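Local coordinates for protein 2-keto-3-deoxygluconate kinase (Thermotoga maritima, PDB 2AFB) that probably phosphorylates 2-keto-3-deoxygluconate at the expense of ATP, as a sugar kinase of the pfkB (ribokinase) family, at residues S145-P150 and D176-A181; T172-L177 and V202-E207; V16-I21 and S120-A125; A48-F53 and S293-L298. All coordinates share one frame; numbering follows the deposited sequence.

Overall arrangement
From the N terminus, strand 14-18 leads into contact 3, where 16-21 meets the loop 120-125 and closes a loop holding all four strands of the smaller sheet. Contact 4 opens at 48-53, inside that loop, and closes only at 293-298, so contacts 3 and 4 cross. Contacts 1 and 2 both nest inside contact 4: 145-150 meets 176-181, and contact 2 begins on the strand where contact 1 ends, 172-177 pairing with 202-207. Both belong to the parallel part of the large mixed sheet; contact 4 joins two helices packed on it, I204 touching A295 and F294. T148 of contact 1 packs on F18 and G19, and T17 on A51 and V50.

Contact 1 of 4, residues S145-P150 and D176-A181; sequences SGITPP and DLNYRA
S145 and D176 end two adjacent parallel strands, their CA atoms 4.6 Å apart, and G146 N donates to D176 O at 3.0 Å as the last rung before the loops. S145 to T148 form a type I beta turn, while G146 CA packs 3.2 Å from L177 O, an approach its missing side chain permits. I147 bends over the amide of N178: its CD1 lies 3.4 Å from N178 ND2, the two side chains crossing at a slant. The same methyl sits 3.9 Å above one face of the R180 guanidinium. Bent at chi2 (-66°), R180 folds back so that NH1 bonds to Y179 O in the guanidinium plane and both terminal nitrogens bond weakly to N178 OD1. S145 OG accepts from I147 N in an ST turn and is hydrogen-bonded to E47 OE2, which also bonds T148 OG1 at the far end of the turn. A water bridges the two loops, accepting from R180 N and donating to N178 O at 2.7 Å and, weakly, to G146 O. At this C-terminal edge, where ribokinase-like folds place their active site, polar bonds hold R180 and the I147 methyl packs against it.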
loop_
_atom_site.group_PDB
_atom_site.type_symbol
_atom_site.label_atom_id
_atom_site.label_comp_id
_atom_site.label_asym_id
_atom_site.label_seq_id
_atom_site.Cartn_x
_atom_site.Cartn_y
_atom_site.Cartn_z
ATOM N N SER A 145 33.008 -0.525 14.722
ATOM C CA SER A 145 32.363 -1.262 15.801
ATOM C C SER A 145 32.793 -2.729 15.872
ATOM O O SER A 145 33.286 -3.297 14.884
ATOM C CB SER A 145 30.859 -1.170 15.682
ATOM O OG SER A 145 30.356 -2.314 15.038
ATOM N N GLY A 146 32.580 -3.349 17.037
ATOM C CA GLY A 146 32.923 -4.782 17.250
ATOM C C GLY A 146 32.091 -5.808 16.459
ATOM O O GLY A 146 32.358 -7.018 16.467
ATOM N N ILE A 147 31.067 -5.336 15.773
ATOM C CA ILE A 147 30.323 -6.193 14.883
ATOM C C ILE A 147 31.205 -6.647 13.726
ATOM O O ILE A 147 31.050 -7.761 13.239
ATOM C CB ILE A 147 29.085 -5.460 14.346
ATOM C CG1 ILE A 147 27.987 -5.501 15.406
ATOM C CG2 ILE A 147 28.564 -6.110 13.070
ATOM C CD1 ILE A 147 27.064 -4.363 15.323
ATOM N N THR A 148 32.136 -5.805 13.292
ATOM C CA THR A 148 32.870 -6.050 12.044
ATOM C C THR A 148 33.983 -7.130 12.015
ATOM O O THR A 148 34.034 -7.924 11.112
ATOM C CB THR A 148 33.413 -4.717 11.531
ATOM O OG1 THR A 148 32.295 -3.849 11.356
ATOM C CG2 THR A 148 34.075 -4.901 10.184
ATOM N N PRO A 149 34.892 -7.150 12.999
ATOM C CA PRO A 149 35.952 -8.139 12.924
ATOM C C PRO A 149 35.467 -9.571 12.665
ATOM O O PRO A 149 36.032 -10.249 11.818
ATOM C CB PRO A 149 36.660 -8.009 14.290
ATOM C CG PRO A 149 36.465 -6.556 14.658
ATOM C CD PRO A 149 35.035 -6.266 14.172
ATOM N N PRO A 150 34.429 -10.034 13.388
ATOM C CA PRO A 150 34.031 -11.422 13.187
ATOM C C PRO A 150 33.260 -11.695 11.908
ATOM O O PRO A 150 32.892 -12.829 11.678
ATOM C CB PRO A 150 33.148 -11.715 14.398
ATOM C CG PRO A 150 32.667 -10.395 14.878
ATOM C CD PRO A 150 33.550 -9.336 14.353
ATOM N N ASP A 176 32.590 1.566 18.968
ATOM C CA ASP A 176 31.421 1.042 19.685
ATOM C C ASP A 176 31.569 -0.490 19.787
ATOM O O ASP A 176 31.557 -1.172 18.785
ATOM C CB ASP A 176 30.119 1.409 18.930
ATOM C CG ASP A 176 28.826 0.989 19.682
ATOM O OD1 ASP A 176 28.875 0.084 20.577
ATOM O OD2 ASP A 176 27.752 1.574 19.346
ATOM N N LEU A 177 31.697 -1.010 21.005
ATOM C CA LEU A 177 32.032 -2.393 21.209
ATOM C C LEU A 177 31.010 -3.346 20.596
ATOM O O LEU A 177 31.398 -4.375 20.058
ATOM C CB LEU A 177 32.215 -2.709 22.695
ATOM C CG LEU A 177 33.341 -2.027 23.468
ATOM C CD1 LEU A 177 33.266 -2.548 24.920
ATOM C CD2 LEU A 177 34.688 -2.346 22.876
ATOM N N ASN A 178 29.730 -3.013 20.654
ATOM C CA ASN A 178 28.706 -3.812 19.966
ATOM C C ASN A 178 28.903 -5.339 20.022
ATOM O O ASN A 178 28.987 -5.999 18.972
ATOM C CB ASN A 178 28.649 -3.401 18.481
ATOM C CG ASN A 178 27.579 -2.382 18.186
ATOM O OD1 ASN A 178 26.545 -2.303 18.865
ATOM N ND2 ASN A 178 27.818 -1.594 17.156
ATOM N N TYR A 179 29.010 -5.896 21.222
ATOM C CA TYR A 179 29.132 -7.343 21.363
ATOM C C TYR A 179 27.854 -8.024 20.875
ATOM O O TYR A 179 26.761 -7.665 21.289
ATOM C CB TYR A 179 29.407 -7.817 22.798
ATOM C CG TYR A 179 29.521 -9.336 22.888
ATOM C CD1 TYR A 179 30.587 -10.014 22.303
ATOM C CD2 TYR A 179 28.523 -10.106 23.501
ATOM C CE1 TYR A 179 30.685 -11.412 22.365
ATOM C CE2 TYR A 179 28.602 -11.496 23.541
ATOM C CZ TYR A 179 29.677 -12.145 22.970
ATOM O OH TYR A 179 29.749 -13.528 23.035
ATOM N N ARG A 180 28.034 -9.007 20.001
ATOM C CA ARG A 180 26.963 -9.904 19.550
ATOM C C ARG A 180 27.407 -11.353 19.724
ATOM O O ARG A 180 28.362 -11.815 19.098
ATOM C CB ARG A 180 26.664 -9.639 18.095
ATOM C CG ARG A 180 26.270 -8.181 17.812
ATOM C CD ARG A 180 24.944 -7.815 18.480
ATOM N NE ARG A 180 24.433 -6.535 18.020
ATOM C CZ ARG A 180 24.699 -5.360 18.579
ATOM N NH1 ARG A 180 25.472 -5.255 19.653
ATOM N NH2 ARG A 180 24.200 -4.272 18.039
ATOM N N ALA A 181 26.732 -12.042 20.623
ATOM C CA ALA A 181 26.963 -13.441 20.833
ATOM C C ALA A 181 26.703 -14.279 19.568
ATOM O O ALA A 181 27.326 -15.295 19.412
ATOM C CB ALA A 181 26.114 -13.919 21.976
HETATM O O HOH W 1 30.223 -8.229 18.147
#

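Contact 2 of 4, residues T172-L177 and V202-E207; sequences TVSCDL and VLIANE
V173 to L177 and V202 to I204 are zipped by four backbone hydrogen bonds in the alternating pattern of parallel strands, whose axes approach to 4.8 Å at 14°. V202 N donates to V173 O, and C175 N returns a bond to V202 O at 3.1 Å, almost in line with that carbonyl. I204 N then donates to C175 O at 2.9 Å, and L177 N closes the series on I204 O. Both V202 O and I204 O also take a CA-H...O contact, from S174 and D176 respectively. The other edge of 172-177, toward strand 139-145, is bonded to F142 and F144, while V173 N donates to the carboxylate of D201. S174 OG is hydrogen-bonded to H143 ND1 and W141 NE1. The D176 side chain, with CG anti to the backbone N (chi1 -175°), crosses that of I204 at about a right angle, and its OD2 lies 3.8 Å from I204 CG2; D176 OD1 accepts weakly from N178 N. Past the end of the strand, L177 CD2 reaches L203 CD1 at 3.7 Å, and L177 CD1 meets A205 CB. N206 caps the following helix through its OD1, which accepts from D209 N. The pair forms a beta-alpha-beta unit with helix 186-196, in the centre of the large sheet; helix 290-304 covers the S174 and I204 face.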
loop_
_atom_site.group_PDB
_atom_site.type_symbol
_atom_site.label_atom_id
_atom_site.label_comp_id
_atom_site.label_asym_id
_atom_site.label_seq_id
_atom_site.Cartn_x
_atom_site.Cartn_y
_atom_site.Cartn_z
ATOM N N THR A 172 41.670 10.796 15.337
ATOM C CA THR A 172 40.904 10.331 16.480
ATOM C C THR A 172 40.098 9.126 16.090
ATOM O O THR A 172 39.471 9.113 15.020
ATOM C CB THR A 172 39.961 11.397 17.060
ATOM O OG1 THR A 172 40.729 12.548 17.447
ATOM C CG2 THR A 172 39.289 10.838 18.309
ATOM N N VAL A 173 40.146 8.118 16.970
ATOM C CA VAL A 173 39.557 6.820 16.747
ATOM C C VAL A 173 38.526 6.532 17.837
ATOM O O VAL A 173 38.838 6.578 19.025
ATOM C CB VAL A 173 40.621 5.696 16.742
ATOM C CG1 VAL A 173 39.990 4.338 16.774
ATOM C CG2 VAL A 173 41.554 5.821 15.544
ATOM N N SER A 174 37.293 6.243 17.407
ATOM C CA SER A 174 36.281 5.696 18.275
ATOM C C SER A 174 35.921 4.242 17.890
ATOM O O SER A 174 36.030 3.808 16.728
ATOM C CB SER A 174 35.025 6.587 18.277
ATOM O OG SER A 174 34.396 6.558 17.021
ATOM N N CYS A 175 35.453 3.519 18.903
ATOM C CA CYS A 175 34.938 2.168 18.767
ATOM C C CYS A 175 33.659 2.016 19.596
ATOM O O CYS A 175 33.660 2.307 20.780
ATOM C CB CYS A 175 35.971 1.164 19.272
ATOM S SG CYS A 175 35.468 -0.585 19.230
ATOM N N ASP A 176 32.590 1.566 18.968
ATOM C CA ASP A 176 31.421 1.042 19.685
ATOM C C ASP A 176 31.569 -0.490 19.787
ATOM O O ASP A 176 31.557 -1.172 18.785
ATOM C CB ASP A 176 30.119 1.409 18.930
ATOM C CG ASP A 176 28.826 0.989 19.682
ATOM O OD1 ASP A 176 28.875 0.084 20.577
ATOM O OD2 ASP A 176 27.752 1.574 19.346
ATOM N N LEU A 177 31.697 -1.010 21.005
ATOM C CA LEU A 177 32.032 -2.393 21.209
ATOM C C LEU A 177 31.010 -3.346 20.596
ATOM O O LEU A 177 31.398 -4.375 20.058
ATOM C CB LEU A 177 32.215 -2.709 22.695
ATOM C CG LEU A 177 33.341 -2.027 23.468
ATOM C CD1 LEU A 177 33.266 -2.548 24.920
ATOM C CD2 LEU A 177 34.688 -2.346 22.876
ATOM N N VAL A 202 38.135 7.009 22.116
ATOM C CA VAL A 202 36.766 7.198 22.590
ATOM C C VAL A 202 36.045 5.847 22.518
ATOM O O VAL A 202 35.921 5.273 21.433
ATOM C CB VAL A 202 36.043 8.188 21.685
ATOM C CG1 VAL A 202 34.556 8.350 22.142
ATOM C CG2 VAL A 202 36.816 9.521 21.637
ATOM N N LEU A 203 35.562 5.382 23.672
ATOM C CA LEU A 203 34.819 4.107 23.801
ATOM C C LEU A 203 33.350 4.373 23.921
ATOM O O LEU A 203 32.923 5.255 24.687
ATOM C CB LEU A 203 35.260 3.363 25.062
ATOM C CG LEU A 203 34.741 1.931 25.180
ATOM C CD1 LEU A 203 35.441 1.019 24.193
ATOM C CD2 LEU A 203 34.960 1.403 26.595
ATOM N N ILE A 204 32.581 3.628 23.136
ATOM C CA ILE A 204 31.132 3.664 23.165
ATOM C C ILE A 204 30.710 2.223 23.478
ATOM O O ILE A 204 31.244 1.267 22.889
ATOM C CB ILE A 204 30.560 4.170 21.817
ATOM C CG1 ILE A 204 31.038 5.598 21.590
ATOM C CG2 ILE A 204 29.073 4.127 21.825
ATOM C CD1 ILE A 204 31.284 5.937 20.157
ATOM N N ALA A 205 29.813 2.079 24.444
ATOM C CA ALA A 205 29.412 0.763 24.927
ATOM C C ALA A 205 28.125 0.800 25.747
ATOM O O ALA A 205 27.574 1.868 26.027
ATOM C CB ALA A 205 30.512 0.188 25.773
ATOM N N ASN A 206 27.659 -0.390 26.105
ATOM C CA ASN A 206 26.720 -0.593 27.197
ATOM C C ASN A 206 27.395 -1.526 28.188
ATOM O O ASN A 206 28.578 -1.915 27.990
ATOM C CB ASN A 206 25.358 -1.108 26.700
ATOM C CG ASN A 206 25.436 -2.425 25.938
ATOM O OD1 ASN A 206 26.325 -3.244 26.150
ATOM N ND2 ASN A 206 24.502 -2.614 25.018
ATOM N N GLU A 207 26.695 -1.853 29.275
ATOM C CA GLU A 207 27.335 -2.616 30.358
ATOM C C GLU A 207 27.697 -4.038 29.925
ATOM O O GLU A 207 28.783 -4.516 30.250
ATOM C CB GLU A 207 26.499 -2.631 31.657
ATOM C CG GLU A 207 25.268 -3.559 31.680
ATOM C CD GLU A 207 25.063 -4.220 33.036
ATOM O OE1 GLU A 207 24.051 -3.933 33.707
ATOM O OE2 GLU A 207 25.925 -5.023 33.432
#

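Contact 3 of 4, residues V16-I21 and S120-A125; sequences VTFGEI and SAISEA
E20 and I122 slant across one another: the extended glutamate chain runs past the isoleucine, whose CG2 lies 3.6 Å from E20 CB and 3.4 Å from E20 CD. One methyl thus follows the side chain from its root to the carboxylate. With CG1 anti to the backbone N (chi1 -180°), the longer branch of I122 extends to F18, where CD1 comes within 4.1 Å of F18 CE1, the two side chains slanting across each other; the same CD1 lies 4.0 Å from G19 O. E20 OE2 accepts a hydrogen bond of 2.9 Å from S120 OG, which approaches from above the carboxylate plane, 47° out of it. That hydroxyl also accepts from S123 N, an ST motif, while S123 OG donates to S120 O at 2.7 Å, on a lone pair. The other carboxylate oxygen, OE1, forms a salt bridge with R117, so this buried acid has a partner at each oxygen. The contact joins the end of strand 14-18 to the loop between strand 112-116 and helix 132-135. Strand 60-67 flanks it through T65, which touches I122, and F18 packs against helix 155-169 and makes edge-to-face contacts with F130 and W132.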
loop_
_atom_site.group_PDB
_atom_site.type_symbol
_atom_site.label_atom_id
_atom_site.label_comp_id
_atom_site.label_asym_id
_atom_site.label_seq_id
_atom_site.Cartn_x
_atom_site.Cartn_y
_atom_site.Cartn_z
ATOM N N VAL A 16 35.346 9.340 8.795
ATOM C CA VAL A 16 35.312 8.041 8.135
ATOM C C VAL A 16 34.818 6.922 9.083
ATOM O O VAL A 16 35.210 6.841 10.257
ATOM C CB VAL A 16 36.721 7.703 7.595
ATOM C CG1 VAL A 16 36.751 6.366 6.882
ATOM C CG2 VAL A 16 37.215 8.778 6.671
ATOM N N THR A 17 33.939 6.069 8.571
ATOM C CA THR A 17 33.480 4.884 9.275
ATOM C C THR A 17 33.581 3.693 8.332
ATOM O O THR A 17 33.632 3.843 7.096
ATOM C CB THR A 17 32.025 5.009 9.824
ATOM O OG1 THR A 17 31.083 4.648 8.809
ATOM C CG2 THR A 17 31.728 6.377 10.298
ATOM N N PHE A 18 33.625 2.513 8.930
ATOM C CA PHE A 18 33.898 1.286 8.198
ATOM C C PHE A 18 33.090 0.178 8.756
ATOM O O PHE A 18 33.090 -0.048 9.949
ATOM C CB PHE A 18 35.346 0.882 8.386
ATOM C CG PHE A 18 35.706 -0.468 7.793
ATOM C CD1 PHE A 18 35.694 -0.660 6.435
ATOM C CD2 PHE A 18 36.120 -1.520 8.607
ATOM C CE1 PHE A 18 36.043 -1.884 5.878
ATOM C CE2 PHE A 18 36.488 -2.769 8.054
ATOM C CZ PHE A 18 36.443 -2.938 6.697
ATOM N N GLY A 19 32.467 -0.561 7.870
ATOM C CA GLY A 19 31.808 -1.780 8.253
ATOM C C GLY A 19 30.907 -2.285 7.155
ATOM O O GLY A 19 31.206 -2.085 5.984
ATOM N N GLU A 20 29.834 -2.965 7.556
ATOM C CA GLU A 20 28.858 -3.573 6.613
ATOM C C GLU A 20 27.531 -2.870 6.589
ATOM O O GLU A 20 26.945 -2.612 7.638
ATOM C CB GLU A 20 28.607 -5.066 6.944
ATOM C CG GLU A 20 27.546 -5.709 6.056
ATOM C CD GLU A 20 27.581 -7.252 5.986
ATOM O OE1 GLU A 20 27.894 -7.907 6.996
ATOM O OE2 GLU A 20 27.223 -7.818 4.932
ATOM N N ILE A 21 27.049 -2.610 5.387
ATOM C CA ILE A 21 25.696 -2.176 5.184
ATOM C C ILE A 21 24.884 -3.286 4.524
ATOM O O ILE A 21 25.352 -3.984 3.616
ATOM C CB ILE A 21 25.645 -0.838 4.422
ATOM C CG1 ILE A 21 24.217 -0.293 4.476
ATOM C CG2 ILE A 21 26.184 -0.986 2.996
ATOM C CD1 ILE A 21 24.010 1.075 3.954
ATOM N N SER A 120 28.629 -12.280 2.135
ATOM C CA SER A 120 28.488 -10.953 1.565
ATOM C C SER A 120 29.821 -10.470 1.030
ATOM O O SER A 120 30.892 -10.929 1.466
ATOM C CB SER A 120 28.000 -9.936 2.633
ATOM O OG SER A 120 28.999 -9.741 3.653
ATOM N N ALA A 121 29.746 -9.504 0.108
ATOM C CA ALA A 121 30.926 -8.956 -0.525
ATOM C C ALA A 121 31.919 -8.392 0.529
ATOM O O ALA A 121 33.123 -8.566 0.416
ATOM C CB ALA A 121 30.499 -7.873 -1.546
ATOM N N ILE A 122 31.416 -7.721 1.555
ATOM C CA ILE A 122 32.318 -7.176 2.576
ATOM C C ILE A 122 32.942 -8.301 3.397
ATOM O O ILE A 122 34.117 -8.216 3.751
ATOM C CB ILE A 122 31.622 -6.094 3.483
ATOM C CG1 ILE A 122 32.563 -5.519 4.548
ATOM C CG2 ILE A 122 30.400 -6.652 4.214
ATOM C CD1 ILE A 122 33.606 -4.631 4.004
ATOM N N SER A 123 32.167 -9.345 3.691
ATOM C CA SER A 123 32.647 -10.464 4.505
ATOM C C SER A 123 33.859 -11.121 3.869
ATOM O O SER A 123 34.743 -11.529 4.581
ATOM C CB SER A 123 31.554 -11.496 4.803
ATOM O OG SER A 123 31.294 -12.354 3.723
ATOM N N GLU A 124 33.895 -11.125 2.543
ATOM C CA GLU A 124 34.931 -11.728 1.731
ATOM C C GLU A 124 35.930 -10.675 1.213
ATOM O O GLU A 124 36.775 -10.969 0.348
ATOM C CB GLU A 124 34.242 -12.432 0.530
ATOM C CG GLU A 124 33.245 -13.480 0.991
ATOM C CD GLU A 124 32.748 -14.369 -0.129
ATOM O OE1 GLU A 124 32.802 -13.919 -1.299
ATOM O OE2 GLU A 124 32.298 -15.516 0.172
ATOM N N ALA A 125 35.851 -9.449 1.727
ATOM C CA ALA A 125 36.800 -8.411 1.292
ATOM C C ALA A 125 38.268 -8.752 1.677
ATOM O O ALA A 125 38.547 -9.449 2.677
ATOM C CB ALA A 125 36.411 -7.061 1.821
#

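Contact 4 of 4, residues A48-F53 and S293-L298; sequences ANVAAF and SFAGAL
V50 and F53 carry the packing of helix 46-56 against helix 290-304, a close helix pair at the centre of this ribokinase-like alpha/beta fold. The segment axes cross at -45° and come within 8.2 Å, and V50 CA and G296 CA lie just 4.8 Å apart. N49 comes first along 48-53, its ND2 bonded to D292 OD2 one residue before the partner segment. V50 follows, splitting its methyls: CG1 points to G296 CA and CG2 to A295 CB, both at 4.1 Å. One turn later, F53 sends its ring out toward the partner helix, CG anti to the backbone N (chi1 -176°). The ring lies against the backbone at G296, where the missing side chain lets CD1 come to 3.3 Å from G296 C. S293 O lies over the same ring face as A297 N, and S293 CB is 4.0 Å from F53 CD2, while S293 OG is taken up by A290 O. Contact is by van der Waals packing. Against that face of the F53 ring, toward its rim, A297 N sits 3.4 Å above the plane, and A297 CB touches CZ of that ring at 3.6 Å.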
loop_
_atom_site.group_PDB
_atom_site.type_symbol
_atom_site.label_atom_id
_atom_site.label_comp_id
_atom_site.label_asym_id
_atom_site.label_seq_id
_atom_site.Cartn_x
_atom_site.Cartn_y
_atom_site.Cartn_z
ATOM N N ALA A 48 27.441 2.319 9.148
ATOM C CA ALA A 48 26.750 3.113 8.129
ATOM C C ALA A 48 25.810 4.116 8.771
ATOM O O ALA A 48 25.722 5.246 8.327
ATOM C CB ALA A 48 26.007 2.260 7.080
ATOM N N ASN A 49 25.123 3.689 9.814
ATOM C CA ASN A 49 24.173 4.519 10.506
ATOM C C ASN A 49 24.878 5.735 11.168
ATOM O O ASN A 49 24.359 6.867 11.177
ATOM C CB ASN A 49 23.427 3.712 11.555
ATOM C CG ASN A 49 22.641 2.498 10.994
ATOM O OD1 ASN A 49 22.369 2.382 9.799
ATOM N ND2 ASN A 49 22.264 1.597 11.902
ATOM N N VAL A 50 26.079 5.509 11.656
ATOM C CA VAL A 50 26.905 6.576 12.248
ATOM C C VAL A 50 27.281 7.595 11.185
ATOM O O VAL A 50 27.161 8.814 11.386
ATOM C CB VAL A 50 28.163 5.989 12.938
ATOM C CG1 VAL A 50 29.087 7.112 13.445
ATOM C CG2 VAL A 50 27.749 5.093 14.062
ATOM N N ALA A 51 27.718 7.111 10.041
ATOM C CA ALA A 51 28.068 7.993 8.940
ATOM C C ALA A 51 26.850 8.837 8.536
ATOM O O ALA A 51 26.949 10.036 8.253
ATOM C CB ALA A 51 28.575 7.160 7.724
ATOM N N ALA A 52 25.673 8.217 8.536
ATOM C CA ALA A 52 24.481 8.916 8.083
ATOM C C ALA A 52 24.111 9.992 9.070
ATOM O O ALA A 52 23.632 11.043 8.634
ATOM C CB ALA A 52 23.296 7.952 7.846
ATOM N N PHE A 53 24.334 9.733 10.364
ATOM C CA PHE A 53 24.123 10.751 11.430
ATOM C C PHE A 53 25.042 11.957 11.216
ATOM O O PHE A 53 24.637 13.113 11.088
ATOM C CB PHE A 53 24.317 10.140 12.841
ATOM C CG PHE A 53 24.032 11.103 13.931
ATOM C CD1 PHE A 53 24.977 12.054 14.287
ATOM C CD2 PHE A 53 22.788 11.149 14.527
ATOM C CE1 PHE A 53 24.706 13.020 15.209
ATOM C CE2 PHE A 53 22.518 12.111 15.465
ATOM C CZ PHE A 53 23.480 13.052 15.807
ATOM N N SER A 293 23.052 6.279 16.568
ATOM C CA SER A 293 22.848 7.684 16.628
ATOM C C SER A 293 23.478 8.279 17.898
ATOM O O SER A 293 23.983 9.393 17.861
ATOM C CB SER A 293 21.362 8.023 16.491
ATOM O OG SER A 293 20.644 7.590 17.623
ATOM N N PHE A 294 23.439 7.550 19.015
ATOM C CA PHE A 294 24.190 7.974 20.210
ATOM C C PHE A 294 25.655 8.203 19.834
ATOM O O PHE A 294 26.201 9.230 20.107
ATOM C CB PHE A 294 24.081 6.961 21.357
ATOM C CG PHE A 294 25.028 7.254 22.515
ATOM C CD1 PHE A 294 24.874 8.379 23.277
ATOM C CD2 PHE A 294 26.092 6.415 22.789
ATOM C CE1 PHE A 294 25.787 8.697 24.314
ATOM C CE2 PHE A 294 26.999 6.695 23.821
ATOM C CZ PHE A 294 26.828 7.843 24.589
ATOM N N ALA A 295 26.264 7.190 19.236
ATOM C CA ALA A 295 27.658 7.219 18.800
ATOM C C ALA A 295 27.966 8.372 17.862
ATOM O O ALA A 295 28.979 9.054 18.038
ATOM C CB ALA A 295 28.029 5.905 18.117
ATOM N N GLY A 296 27.101 8.543 16.869
ATOM C CA GLY A 296 27.099 9.686 15.946
ATOM C C GLY A 296 27.080 11.003 16.659
ATOM O O GLY A 296 27.898 11.924 16.422
ATOM N N ALA A 297 26.154 11.101 17.578
ATOM C CA ALA A 297 26.018 12.358 18.311
ATOM C C ALA A 297 27.233 12.618 19.231
ATOM O O ALA A 297 27.707 13.770 19.415
ATOM C CB ALA A 297 24.716 12.345 19.096
ATOM N N LEU A 298 27.766 11.554 19.807
ATOM C CA LEU A 298 28.928 11.727 20.693
ATOM C C LEU A 298 30.167 12.161 19.894
ATOM O O LEU A 298 30.952 13.045 20.335
ATOM C CB LEU A 298 29.197 10.441 21.466
ATOM C CG LEU A 298 30.307 10.512 22.511
ATOM C CD1 LEU A 298 30.023 11.555 23.561
ATOM C CD2 LEU A 298 30.466 9.135 23.127
#